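Local coordinates for protein N-acetyl-beta-D glucosaminidase (Rhizomucor miehei CAU432, PDB 4ZM6) that probably hydrolyses beta-linked N-acetylglucosamine through a family 3 glycosidase domain and binds acetyl-CoA in a GCN5-related glucosamine N-acetyltransferase region, at residues A[231-236]-A[242-247]; A[237-242]-A[247-252]; A[254-259]-A[292-297]. All blocks are in the same frame, centred on the assembly; numbering follows the deposited sequence.

Contact 1: A[231-236]-A[242-247]; sequences GHMLLP and VVSSIA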
ATOM      1  N   GLY A 231     -11.975   9.473 -21.585  1.00 60.51           N
ATOM      2  CA  GLY A 231     -11.933  10.817 -22.146  1.00 63.71           C
ATOM      3  C   GLY A 231     -11.137  10.879 -23.436  1.00 67.43           C
ATOM      4  O   GLY A 231     -10.666   9.853 -23.945  1.00 65.20           O
ATOM      5  N   HIS A 232     -10.989  12.093 -23.964  1.00 69.93           N
ATOM      6  CA  HIS A 232     -10.259  12.322 -25.209  1.00 68.38           C
ATOM      7  C   HIS A 232      -8.943  13.025 -24.918  1.00 69.94           C
ATOM      8  O   HIS A 232      -8.913  14.240 -24.707  1.00 72.78           O
ATOM      9  CB  HIS A 232     -11.095  13.162 -26.173  1.00 66.12           C
ATOM     10  CG  HIS A 232     -12.518  12.721 -26.275  1.00 66.01           C
ATOM     11  ND1 HIS A 232     -12.887  11.530 -26.862  1.00 66.40           N
ATOM     12  CD2 HIS A 232     -13.664  13.313 -25.867  1.00 65.55           C
ATOM     13  CE1 HIS A 232     -14.201  11.406 -26.809  1.00 66.00           C
ATOM     14  NE2 HIS A 232     -14.697  12.477 -26.214  1.00 66.00           N
ATOM     15  N   MET A 233      -7.860  12.251 -24.895  1.00 71.46           N
ATOM     16  CA  MET A 233      -6.511  12.791 -24.724  1.00 72.75           C
ATOM     17  C   MET A 233      -5.479  11.973 -25.498  1.00 72.62           C
ATOM     18  O   MET A 233      -5.614  10.756 -25.645  1.00 69.69           O
ATOM     19  CB  MET A 233      -6.141  12.884 -23.236  1.00 75.55           C
ATOM     20  CG  MET A 233      -6.672  11.756 -22.361  1.00 77.93           C
ATOM     21  SD  MET A 233      -7.002  12.306 -20.674  1.00 79.45           S
ATOM     22  CE  MET A 233      -8.501  11.393 -20.322  1.00 80.26           C
ATOM     23  N   LEU A 234      -4.462  12.665 -26.006  1.00 73.83           N
ATOM     24  CA  LEU A 234      -3.430  12.054 -26.832  1.00 73.46           C
ATOM     25  C   LEU A 234      -2.300  11.567 -25.931  1.00 73.78           C
ATOM     26  O   LEU A 234      -1.749  12.338 -25.139  1.00 70.50           O
ATOM     27  CB  LEU A 234      -2.909  13.074 -27.857  1.00 74.39           C
ATOM     28  CG  LEU A 234      -2.279  12.581 -29.169  1.00 71.86           C
ATOM     29  CD1 LEU A 234      -1.009  11.786 -28.921  1.00 73.16           C
ATOM     30  CD2 LEU A 234      -3.268  11.767 -29.991  1.00 72.67           C
ATOM     31  N   LEU A 235      -1.969  10.283 -26.060  1.00 75.13           N
ATOM     32  CA  LEU A 235      -0.908   9.657 -25.270  1.00 74.72           C
ATOM     33  C   LEU A 235       0.151   9.076 -26.207  1.00 72.62           C
ATOM     34  O   LEU A 235       0.065   7.909 -26.602  1.00 68.44           O
ATOM     35  CB  LEU A 235      -1.503   8.572 -24.370  1.00 75.42           C
ATOM     36  CG  LEU A 235      -2.340   9.129 -23.209  1.00 75.77           C
ATOM     37  CD1 LEU A 235      -3.705   8.464 -23.126  1.00 76.40           C
ATOM     38  CD2 LEU A 235      -1.595   9.012 -21.883  1.00 76.07           C
ATOM     39  N   PRO A 236       1.153   9.898 -26.577  1.00 72.11           N
ATOM     40  CA  PRO A 236       2.167   9.516 -27.565  1.00 71.63           C
ATOM     41  C   PRO A 236       2.892   8.201 -27.277  1.00 70.64           C
ATOM     42  O   PRO A 236       3.204   7.470 -28.216  1.00 71.95           O
ATOM     43  CB  PRO A 236       3.149  10.690 -27.528  1.00 71.11           C
ATOM     44  CG  PRO A 236       2.317  11.851 -27.123  1.00 71.46           C
ATOM     45  CD  PRO A 236       1.341  11.291 -26.128  1.00 72.84           C
ATOM     46  N   VAL A 242      -4.052   8.777 -32.768  1.00 83.92           N
ATOM     47  CA  VAL A 242      -5.424   9.113 -32.376  1.00 80.78           C
ATOM     48  C   VAL A 242      -5.633   9.257 -30.876  1.00 77.50           C
ATOM     49  O   VAL A 242      -4.831   8.792 -30.065  1.00 79.41           O
ATOM     50  CB  VAL A 242      -6.438   8.085 -32.913  1.00 81.20           C
ATOM     51  CG1 VAL A 242      -6.602   8.249 -34.417  1.00 83.19           C
ATOM     52  CG2 VAL A 242      -6.018   6.664 -32.556  1.00 80.83           C
ATOM     53  N   VAL A 243      -6.750   9.890 -30.540  1.00 75.13           N
ATOM     54  CA  VAL A 243      -7.085  10.257 -29.172  1.00 72.23           C
ATOM     55  C   VAL A 243      -7.518   9.015 -28.368  1.00 70.58           C
ATOM     56  O   VAL A 243      -8.015   8.040 -28.938  1.00 69.37           O
ATOM     57  CB  VAL A 243      -8.158  11.384 -29.181  1.00 71.10           C
ATOM     58  CG1 VAL A 243      -9.575  10.835 -29.051  1.00 71.08           C
ATOM     59  CG2 VAL A 243      -7.868  12.411 -28.103  1.00 70.89           C
ATOM     60  N   SER A 244      -7.316   9.061 -27.050  1.00 67.93           N
ATOM     61  CA  SER A 244      -7.466   7.887 -26.167  1.00 67.93           C
ATOM     62  C   SER A 244      -8.762   7.082 -26.319  1.00 67.44           C
ATOM     63  O   SER A 244      -8.741   5.852 -26.239  1.00 63.82           O
ATOM     64  CB  SER A 244      -7.315   8.311 -24.704  1.00 68.82           C
ATOM     65  OG  SER A 244      -8.196   9.375 -24.386  1.00 71.05           O
ATOM     66  N   SER A 245      -9.879   7.773 -26.537  1.00 69.44           N
ATOM     67  CA  SER A 245     -11.195   7.127 -26.637  1.00 69.33           C
ATOM     68  C   SER A 245     -11.300   6.111 -27.767  1.00 71.42           C
ATOM     69  O   SER A 245     -12.079   5.164 -27.676  1.00 69.55           O
ATOM     70  CB  SER A 245     -12.280   8.181 -26.831  1.00 68.55           C
ATOM     71  OG  SER A 245     -12.124   9.224 -25.889  1.00 70.37           O
ATOM     72  N   ILE A 246     -10.521   6.319 -28.827  1.00 75.36           N
ATOM     73  CA  ILE A 246     -10.599   5.495 -30.033  1.00 77.49           C
ATOM     74  C   ILE A 246      -9.309   4.718 -30.311  1.00 77.68           C
ATOM     75  O   ILE A 246      -9.170   4.094 -31.368  1.00 77.89           O
ATOM     76  CB  ILE A 246     -10.991   6.356 -31.255  1.00 79.95           C
ATOM     77  CG1 ILE A 246      -9.857   7.326 -31.634  1.00 82.06           C
ATOM     78  CG2 ILE A 246     -12.298   7.091 -30.966  1.00 79.07           C
ATOM     79  CD1 ILE A 246     -10.283   8.526 -32.459  1.00 83.00           C
ATOM     80  N   ALA A 247      -8.385   4.739 -29.349  1.00 76.88           N
ATOM     81  CA  ALA A 247      -7.131   3.994 -29.438  1.00 73.80           C
ATOM     82  C   ALA A 247      -7.260   2.661 -28.700  1.00 71.51           C
ATOM     83  O   ALA A 247      -7.531   2.653 -27.501  1.00 67.79           O
ATOM     84  CB  ALA A 247      -5.998   4.810 -28.835  1.00 72.66           C
TER
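The first torsions of S244 and S245 turn two hydroxyls onto one carbonyl oxygen, that of G231. In S244, OG sits between the backbone N and the carbonyl carbon (chi1 53°); in S245 it lies beside the backbone N and anti to the carbonyl carbon (chi1 -48°). As a result the hydroxyls approach G231 O from opposite faces of its peptide plane, S244 OG at 2.6 Å and S245 OG at 2.5 Å from that oxygen, and both donate to it. S244 OG works in both directions, since it also accepts from M233 N at 2.9 Å, with an N-H...O angle of 156°. The exchange between M233 and S244 is completed by S244 N, which donates to M233 O at 2.8 Å. S244 is thereby tied to 231-236 through both its main chain and its side chain.

Both segments belong to the long connection that leaves strand 227-230 and leads to helix 251-258 in the TIM-barrel-type domain of this family 3 glycosidase. The connection doubles back, bringing L234 beside V243, and 242-247 contains a beta turn in which I246 N bonds V243 O at 3.0 Å.

Apolar groups fill the flanks. V243 packs its two methyls on different parts of H232-M233: CG2 lies 3.2 Å from M233 N, while CG1 comes to the edge of the H232 imidazole, near the ring plane. Farther along, L234 reaches in with one methyl, CD2, 3.4 Å from V242 O, and L235 CD1 approaches S244 CB. The imidazole has its main polar anchor elsewhere, NE2 being hydrogen-bonded to C269 O. V230 O is a second carbonyl within hydrogen-bonding reach of S245 OG, whose single proton can serve only one acceptor fully at a time.

Contact 2: A[237-242]-A[247-252]; sequences HFNKDV and APEIVR
Across the contact N239 and E249 meet with their flat groups almost perpendicular, the amide and carboxylate planes standing 89° apart. The donor, N239 ND2, lies 2.9 Å from E249 OE2 and the bond is nearly straight (168°). Its two ends differ: the acceptor lies close to the amide plane, whereas the carboxylate is met from above its own plane.

The other end of the same amide is held from within 237-242. N239 OD1 accepts from D241 N at 2.7 Å and from V242 N at 2.9 Å, the first making an Asx turn and the two together an Asx motif. These two bonds fix the rotation of the amide and direct ND2 at the glutamate. The arrangement joins the outer bend of the loop after strand 227-230 to the lead-in of helix 251-258, within the barrel domain; there A247 O accepts from both I250 N and V251 N.

E249 CG rests 3.4 Å from F238 O, and the bend at chi2 (88°) swings the carboxylate from there toward the N239 amide. On the apolar side, the I250 and F238 side chains cross at about a right angle, with I250 CD1 3.7 Å from F238 CB and equally near CG at the root of the ring. The A247 methyl meets both the N239 amide and V242 CG2, its CB 4.2 Å from the latter. L202 and L205 of helix 202-207 pack against the F238 side chain.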
ATOM      1  N   HIS A 237       3.148   7.901 -26.004  1.00 69.71           N
ATOM      2  CA  HIS A 237       3.803   6.642 -25.626  1.00 69.44           C
ATOM      3  C   HIS A 237       2.917   5.402 -25.821  1.00 68.41           C
ATOM      4  O   HIS A 237       3.405   4.282 -25.709  1.00 67.08           O
ATOM      5  CB  HIS A 237       4.284   6.688 -24.173  1.00 70.29           C
ATOM      6  CG  HIS A 237       5.433   7.620 -23.938  1.00 73.18           C
ATOM      7  ND1 HIS A 237       5.275   8.874 -23.382  1.00 75.73           N
ATOM      8  CD2 HIS A 237       6.760   7.473 -24.162  1.00 73.35           C
ATOM      9  CE1 HIS A 237       6.455   9.460 -23.280  1.00 74.79           C
ATOM     10  NE2 HIS A 237       7.372   8.632 -23.747  1.00 75.56           N
ATOM     11  N   PHE A 238       1.627   5.604 -26.092  1.00 69.43           N
ATOM     12  CA  PHE A 238       0.688   4.503 -26.352  1.00 70.81           C
ATOM     13  C   PHE A 238       0.180   4.537 -27.792  1.00 71.76           C
ATOM     14  O   PHE A 238       0.260   3.541 -28.509  1.00 71.85           O
ATOM     15  CB  PHE A 238      -0.508   4.584 -25.395  1.00 69.41           C
ATOM     16  CG  PHE A 238      -0.148   4.400 -23.948  1.00 65.63           C
ATOM     17  CD1 PHE A 238       0.442   5.432 -23.227  1.00 63.89           C
ATOM     18  CD2 PHE A 238      -0.411   3.200 -23.302  1.00 64.77           C
ATOM     19  CE1 PHE A 238       0.773   5.268 -21.895  1.00 63.05           C
ATOM     20  CE2 PHE A 238      -0.083   3.030 -21.969  1.00 64.08           C
ATOM     21  CZ  PHE A 238       0.511   4.066 -21.265  1.00 63.06           C
ATOM     22  N   ASN A 239      -0.370   5.680 -28.192  1.00 73.82           N
ATOM     23  CA  ASN A 239      -0.837   5.892 -29.559  1.00 75.47           C
ATOM     24  C   ASN A 239      -0.772   7.374 -29.914  1.00 80.44           C
ATOM     25  O   ASN A 239      -1.524   8.189 -29.364  1.00 80.91           O
ATOM     26  CB  ASN A 239      -2.266   5.370 -29.727  1.00 73.29           C
ATOM     27  CG  ASN A 239      -2.773   5.496 -31.153  1.00 70.13           C
ATOM     28  OD1 ASN A 239      -2.517   6.489 -31.838  1.00 68.13           O
ATOM     29  ND2 ASN A 239      -3.507   4.488 -31.604  1.00 68.93           N
ATOM     30  N   LYS A 240       0.126   7.707 -30.841  1.00 84.29           N
ATOM     31  CA  LYS A 240       0.366   9.095 -31.245  1.00 85.40           C
ATOM     32  C   LYS A 240      -0.480   9.525 -32.450  1.00 81.79           C
ATOM     33  O   LYS A 240      -0.465  10.694 -32.829  1.00 75.75           O
ATOM     34  CB  LYS A 240       1.859   9.311 -31.535  1.00 88.89           C
ATOM     35  CG  LYS A 240       2.355   8.694 -32.837  1.00 92.29           C
ATOM     36  CD  LYS A 240       3.845   8.390 -32.791  1.00 94.28           C
ATOM     37  CE  LYS A 240       4.133   7.099 -32.038  1.00 96.26           C
ATOM     38  NZ  LYS A 240       5.566   6.707 -32.141  1.00 96.96           N
ATOM     39  N   ASP A 241      -1.214   8.586 -33.043  1.00 81.85           N
ATOM     40  CA  ASP A 241      -2.070   8.890 -34.189  1.00 83.61           C
ATOM     41  C   ASP A 241      -3.439   9.417 -33.763  1.00 84.04           C
ATOM     42  O   ASP A 241      -3.932  10.391 -34.330  1.00 82.03           O
ATOM     43  CB  ASP A 241      -2.252   7.650 -35.071  1.00 84.53           C
ATOM     44  CG  ASP A 241      -0.942   7.153 -35.667  1.00 85.95           C
ATOM     45  OD1 ASP A 241      -0.009   7.967 -35.855  1.00 85.11           O
ATOM     46  OD2 ASP A 241      -0.853   5.942 -35.954  1.00 85.00           O
ATOM     47  N   VAL A 242      -4.052   8.777 -32.768  1.00 83.92           N
ATOM     48  CA  VAL A 242      -5.424   9.113 -32.376  1.00 80.78           C
ATOM     49  C   VAL A 242      -5.633   9.257 -30.876  1.00 77.50           C
ATOM     50  O   VAL A 242      -4.831   8.792 -30.065  1.00 79.41           O
ATOM     51  CB  VAL A 242      -6.438   8.085 -32.913  1.00 81.20           C
ATOM     52  CG1 VAL A 242      -6.602   8.249 -34.417  1.00 83.19           C
ATOM     53  CG2 VAL A 242      -6.018   6.664 -32.556  1.00 80.83           C
ATOM     54  N   ALA A 247      -8.385   4.739 -29.349  1.00 76.88           N
ATOM     55  CA  ALA A 247      -7.131   3.994 -29.438  1.00 73.80           C
ATOM     56  C   ALA A 247      -7.260   2.661 -28.700  1.00 71.51           C
ATOM     57  O   ALA A 247      -7.531   2.653 -27.501  1.00 67.79           O
ATOM     58  CB  ALA A 247      -5.998   4.810 -28.835  1.00 72.66           C
ATOM     59  N   PRO A 248      -7.053   1.531 -29.402  1.00 72.29           N
ATOM     60  CA  PRO A 248      -7.130   0.234 -28.720  1.00 72.84           C
ATOM     61  C   PRO A 248      -6.005   0.010 -27.698  1.00 72.48           C
ATOM     62  O   PRO A 248      -6.136  -0.849 -26.826  1.00 74.21           O
ATOM     63  CB  PRO A 248      -7.021  -0.773 -29.869  1.00 72.21           C
ATOM     64  CG  PRO A 248      -6.230  -0.062 -30.907  1.00 72.85           C
ATOM     65  CD  PRO A 248      -6.648   1.380 -30.811  1.00 73.70           C
ATOM     66  N   GLU A 249      -4.921   0.775 -27.806  1.00 71.06           N
ATOM     67  CA  GLU A 249      -3.820   0.695 -26.847  1.00 71.75           C
ATOM     68  C   GLU A 249      -4.258   1.167 -25.463  1.00 69.00           C
ATOM     69  O   GLU A 249      -3.721   0.722 -24.448  1.00 69.67           O
ATOM     70  CB  GLU A 249      -2.617   1.524 -27.316  1.00 74.10           C
ATOM     71  CG  GLU A 249      -1.937   1.008 -28.579  1.00 74.88           C
ATOM     72  CD  GLU A 249      -2.546   1.543 -29.864  1.00 75.80           C
ATOM     73  OE1 GLU A 249      -1.927   1.345 -30.928  1.00 76.35           O
ATOM     74  OE2 GLU A 249      -3.639   2.153 -29.816  1.00 76.39           O
ATOM     75  N   ILE A 250      -5.225   2.078 -25.432  1.00 66.30           N
ATOM     76  CA  ILE A 250      -5.757   2.614 -24.183  1.00 64.11           C
ATOM     77  C   ILE A 250      -6.969   1.819 -23.700  1.00 64.19           C
ATOM     78  O   ILE A 250      -7.052   1.458 -22.532  1.00 65.90           O
ATOM     79  CB  ILE A 250      -6.164   4.090 -24.356  1.00 62.47           C
ATOM     80  CG1 ILE A 250      -4.951   4.943 -24.765  1.00 60.21           C
ATOM     81  CG2 ILE A 250      -6.823   4.625 -23.090  1.00 63.10           C
ATOM     82  CD1 ILE A 250      -3.824   4.980 -23.760  1.00 59.94           C
ATOM     83  N   VAL A 251      -7.907   1.548 -24.599  1.00 64.86           N
ATOM     84  CA  VAL A 251      -9.166   0.917 -24.212  1.00 65.96           C
ATOM     85  C   VAL A 251      -9.003  -0.589 -23.993  1.00 67.73           C
ATOM     86  O   VAL A 251      -9.208  -1.070 -22.885  1.00 70.53           O
ATOM     87  CB  VAL A 251     -10.280   1.196 -25.244  1.00 65.54           C
ATOM     88  CG1 VAL A 251     -11.584   0.525 -24.825  1.00 66.38           C
ATOM     89  CG2 VAL A 251     -10.482   2.696 -25.409  1.00 64.93           C
ATOM     90  N   ARG A 252      -8.631  -1.328 -25.037  1.00 67.60           N
ATOM     91  CA  ARG A 252      -8.529  -2.790 -24.941  1.00 68.70           C
ATOM     92  C   ARG A 252      -7.316  -3.220 -24.124  1.00 68.83           C
ATOM     93  O   ARG A 252      -7.447  -3.924 -23.121  1.00 67.62           O
ATOM     94  CB  ARG A 252      -8.458  -3.429 -26.335  1.00 68.90           C
TER

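Contact 3: A[254-259]-A[292-297]; sequences LLRRRF and GNDMAM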
ATOM      1  N   LEU A 254      -5.184  -1.680 -22.127  1.00 62.92           N
ATOM      2  CA  LEU A 254      -4.926  -1.178 -20.788  1.00 62.01           C
ATOM      3  C   LEU A 254      -6.090  -1.475 -19.852  1.00 62.31           C
ATOM      4  O   LEU A 254      -5.920  -2.142 -18.830  1.00 60.89           O
ATOM      5  CB  LEU A 254      -4.645   0.321 -20.834  1.00 61.07           C
ATOM      6  CG  LEU A 254      -3.884   0.875 -19.634  1.00 62.51           C
ATOM      7  CD1 LEU A 254      -2.481   0.286 -19.552  1.00 63.24           C
ATOM      8  CD2 LEU A 254      -3.834   2.394 -19.715  1.00 63.29           C
ATOM      9  N   LEU A 255      -7.273  -0.991 -20.211  1.00 61.77           N
ATOM     10  CA  LEU A 255      -8.436  -1.119 -19.339  1.00 62.53           C
ATOM     11  C   LEU A 255      -8.963  -2.557 -19.297  1.00 61.61           C
ATOM     12  O   LEU A 255      -9.237  -3.091 -18.228  1.00 60.66           O
ATOM     13  CB  LEU A 255      -9.539  -0.152 -19.785  1.00 62.91           C
ATOM     14  CG  LEU A 255     -10.670   0.109 -18.793  1.00 63.72           C
ATOM     15  CD1 LEU A 255     -10.121   0.492 -17.427  1.00 63.68           C
ATOM     16  CD2 LEU A 255     -11.599   1.194 -19.316  1.00 64.18           C
ATOM     17  N   ARG A 256      -9.077  -3.184 -20.462  1.00 64.97           N
ATOM     18  CA  ARG A 256      -9.656  -4.521 -20.564  1.00 66.40           C
ATOM     19  C   ARG A 256      -8.646  -5.618 -20.230  1.00 65.80           C
ATOM     20  O   ARG A 256      -8.907  -6.458 -19.374  1.00 64.68           O
ATOM     21  CB  ARG A 256     -10.248  -4.740 -21.963  1.00 66.61           C
ATOM     22  CG  ARG A 256     -11.242  -5.885 -22.053  1.00 68.48           C
ATOM     23  CD  ARG A 256     -12.526  -5.586 -21.300  1.00 69.23           C
ATOM     24  NE  ARG A 256     -13.469  -4.790 -22.077  1.00 70.61           N
ATOM     25  CZ  ARG A 256     -14.585  -4.258 -21.582  1.00 72.41           C
ATOM     26  NH1 ARG A 256     -14.900  -4.412 -20.298  1.00 72.59           N
ATOM     27  NH2 ARG A 256     -15.386  -3.551 -22.373  1.00 72.89           N
ATOM     28  N   ARG A 257      -7.496  -5.604 -20.898  1.00 64.95           N
ATOM     29  CA  ARG A 257      -6.489  -6.646 -20.704  1.00 67.57           C
ATOM     30  C   ARG A 257      -5.699  -6.475 -19.398  1.00 65.68           C
ATOM     31  O   ARG A 257      -5.879  -7.258 -18.468  1.00 66.29           O
ATOM     32  CB  ARG A 257      -5.559  -6.734 -21.925  1.00 72.73           C
ATOM     33  CG  ARG A 257      -4.386  -7.692 -21.757  1.00 78.42           C
ATOM     34  CD  ARG A 257      -4.024  -8.445 -23.036  1.00 82.80           C
ATOM     35  NE  ARG A 257      -4.075  -7.608 -24.240  1.00 86.42           N
ATOM     36  CZ  ARG A 257      -4.858  -7.821 -25.300  1.00 88.18           C
ATOM     37  NH1 ARG A 257      -5.687  -8.864 -25.356  1.00 90.17           N
ATOM     38  NH2 ARG A 257      -4.807  -6.981 -26.330  1.00 87.75           N
ATOM     39  N   ARG A 258      -4.840  -5.458 -19.325  1.00 64.32           N
ATOM     40  CA  ARG A 258      -3.995  -5.227 -18.141  1.00 62.67           C
ATOM     41  C   ARG A 258      -4.801  -5.199 -16.834  1.00 62.22           C
ATOM     42  O   ARG A 258      -4.580  -6.027 -15.954  1.00 63.34           O
ATOM     43  CB  ARG A 258      -3.198  -3.925 -18.294  1.00 63.70           C
ATOM     44  CG  ARG A 258      -2.608  -3.367 -17.000  1.00 66.25           C
ATOM     45  CD  ARG A 258      -1.094  -3.251 -17.050  1.00 68.02           C
ATOM     46  NE  ARG A 258      -0.520  -2.883 -15.752  1.00 70.50           N
ATOM     47  CZ  ARG A 258      -0.555  -1.664 -15.208  1.00 69.19           C
ATOM     48  NH1 ARG A 258      -1.157  -0.650 -15.821  1.00 69.25           N
ATOM     49  NH2 ARG A 258       0.013  -1.458 -14.028  1.00 69.79           N
ATOM     50  N   PHE A 259      -5.719  -4.243 -16.709  1.00 59.64           N
ATOM     51  CA  PHE A 259      -6.515  -4.103 -15.490  1.00 58.26           C
ATOM     52  C   PHE A 259      -7.584  -5.183 -15.333  1.00 57.97           C
ATOM     53  O   PHE A 259      -8.062  -5.413 -14.224  1.00 56.90           O
ATOM     54  CB  PHE A 259      -7.151  -2.712 -15.400  1.00 60.23           C
ATOM     55  CG  PHE A 259      -6.184  -1.635 -14.990  1.00 63.36           C
ATOM     56  CD1 PHE A 259      -5.558  -1.683 -13.747  1.00 64.14           C
ATOM     57  CD2 PHE A 259      -5.893  -0.576 -15.841  1.00 63.94           C
ATOM     58  CE1 PHE A 259      -4.661  -0.701 -13.365  1.00 64.93           C
ATOM     59  CE2 PHE A 259      -4.998   0.411 -15.462  1.00 63.74           C
ATOM     60  CZ  PHE A 259      -4.381   0.348 -14.225  1.00 65.04           C
ATOM     61  N   GLY A 292     -12.540  -1.077 -28.479  1.00 74.27           N
ATOM     62  CA  GLY A 292     -12.964  -1.961 -27.395  1.00 71.87           C
ATOM     63  C   GLY A 292     -14.011  -1.364 -26.471  1.00 70.93           C
ATOM     64  O   GLY A 292     -14.436  -2.023 -25.517  1.00 73.65           O
ATOM     65  N   ASN A 293     -14.418  -0.119 -26.728  1.00 67.67           N
ATOM     66  CA  ASN A 293     -15.532   0.488 -26.003  1.00 66.36           C
ATOM     67  C   ASN A 293     -16.801  -0.333 -26.202  1.00 69.02           C
ATOM     68  O   ASN A 293     -17.039  -0.868 -27.290  1.00 71.41           O
ATOM     69  CB  ASN A 293     -15.792   1.920 -26.484  1.00 63.95           C
ATOM     70  CG  ASN A 293     -14.787   2.919 -25.943  1.00 64.45           C
ATOM     71  OD1 ASN A 293     -14.941   3.424 -24.831  1.00 66.08           O
ATOM     72  ND2 ASN A 293     -13.774   3.239 -26.741  1.00 62.53           N
ATOM     73  N   ASP A 294     -17.606  -0.440 -25.149  1.00 67.82           N
ATOM     74  CA  ASP A 294     -18.914  -1.070 -25.251  1.00 67.42           C
ATOM     75  C   ASP A 294     -19.986  -0.079 -25.695  1.00 67.19           C
ATOM     76  O   ASP A 294     -21.055  -0.487 -26.128  1.00 64.68           O
ATOM     77  CB  ASP A 294     -19.322  -1.671 -23.905  1.00 69.65           C
ATOM     78  CG  ASP A 294     -18.476  -2.862 -23.512  1.00 70.88           C
ATOM     79  OD1 ASP A 294     -18.226  -3.732 -24.368  1.00 73.79           O
ATOM     80  OD2 ASP A 294     -18.063  -2.936 -22.339  1.00 72.41           O
ATOM     81  N   MET A 295     -19.715   1.218 -25.582  1.00 68.80           N
ATOM     82  CA  MET A 295     -20.769   2.214 -25.729  1.00 73.47           C
ATOM     83  C   MET A 295     -20.235   3.533 -26.280  1.00 77.16           C
ATOM     84  O   MET A 295     -19.104   3.925 -25.978  1.00 78.97           O
ATOM     85  CB  MET A 295     -21.435   2.439 -24.366  1.00 74.95           C
ATOM     86  CG  MET A 295     -22.900   2.835 -24.432  1.00 77.09           C
ATOM     87  SD  MET A 295     -23.780   2.566 -22.881  1.00 79.17           S
ATOM     88  CE  MET A 295     -23.703   0.783 -22.781  1.00 77.20           C
ATOM     89  N   ALA A 296     -21.055   4.211 -27.086  1.00 78.32           N
ATOM     90  CA  ALA A 296     -20.681   5.497 -27.686  1.00 78.09           C
ATOM     91  C   ALA A 296     -21.661   6.606 -27.298  1.00 76.61           C
ATOM     92  O   ALA A 296     -22.879   6.432 -27.366  1.00 72.89           O
ATOM     93  CB  ALA A 296     -20.595   5.371 -29.198  1.00 78.05           C
ATOM     94  N   MET A 297     -21.111   7.747 -26.904  1.00 77.53           N
ATOM     95  CA  MET A 297     -21.902   8.873 -26.434  1.00 82.53           C
ATOM     96  C   MET A 297     -21.960   9.940 -27.522  1.00 88.44           C
ATOM     97  O   MET A 297     -20.930  10.315 -28.089  1.00 90.01           O
ATOM     98  CB  MET A 297     -21.281   9.438 -25.156  1.00 81.62           C
ATOM     99  CG  MET A 297     -21.973  10.662 -24.580  1.00 81.48           C
ATOM    100  SD  MET A 297     -21.264  11.090 -22.978  1.00 87.10           S
ATOM    101  CE  MET A 297     -21.608  12.846 -22.860  1.00 86.67           C
TER
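R256 and D294 supply the close part of this contact, a salt bridge in which R256 NH2 stands 2.7 Å from D294 OD2. The N-H...O angle of 143° marks a bent bond. The groups are not coplanar either: guanidinium and carboxylate planes lie 39° apart, and the arginine nitrogen approaches OD2 from above the carboxylate plane. A single nitrogen meets a single oxygen at bonding distance, since D294 OD1 is 3.5 Å from R256 NH2; this is an end-on pairing and not a two-pronged one. The arginine spans the gap by leaving the helix with CG anti to the backbone N (chi1 -162°) and then bending at chi2 and chi3, which brings the edge of its guanidinium towards the aspartate. G292 O also lies near that edge, 3.6 Å from R256 NH2.

Beyond this point the segments hardly touch. Only 92 Å² is buried between them, and the nearest CA atoms, those of R256 and G292, are 8.0 Å apart. Elsewhere on helix 251-258, which includes a wider pi-type turn (F259 N to L254 O, 3.0 Å), R257 is exposed, and R258, pointing away from D294, forms a salt bridge with D542 of the second subunit.

The bridge thus joins the last turns of that helix to the residues leading into strand 296-298, part of the parallel sheet of the barrel domain. Around it, R256 NH1 bonds Y261 O and G263 O, while D294 OD1 takes R332 and S329 and OD2 also accepts from I265 N. With two arginines, a hydroxyl and a main-chain N-H converging on one buried carboxylate, D294 is probably stabilised as the anion.

All three contacts lie in the family 3 glycosidase domain, away from the bound acetyl-CoA. Contacts 1 and 2 are interleaved along the chain: their segments alternate, they share V242 and A247, and their centres are 6 Å apart, with L235 of one packed on I250 of the other. Both lie within the connection that runs from strand 227-230 to helix 251-258, and hold its parts against one another. Contact 3 follows in series, about 12 Å from contact 1 and 11 Å from contact 2, centre to centre. It uses the later turns of the helix that contact 2 begins, and V251 packs against G292 and N293. One short helix therefore links the folded loop to the approach of strand 296-298.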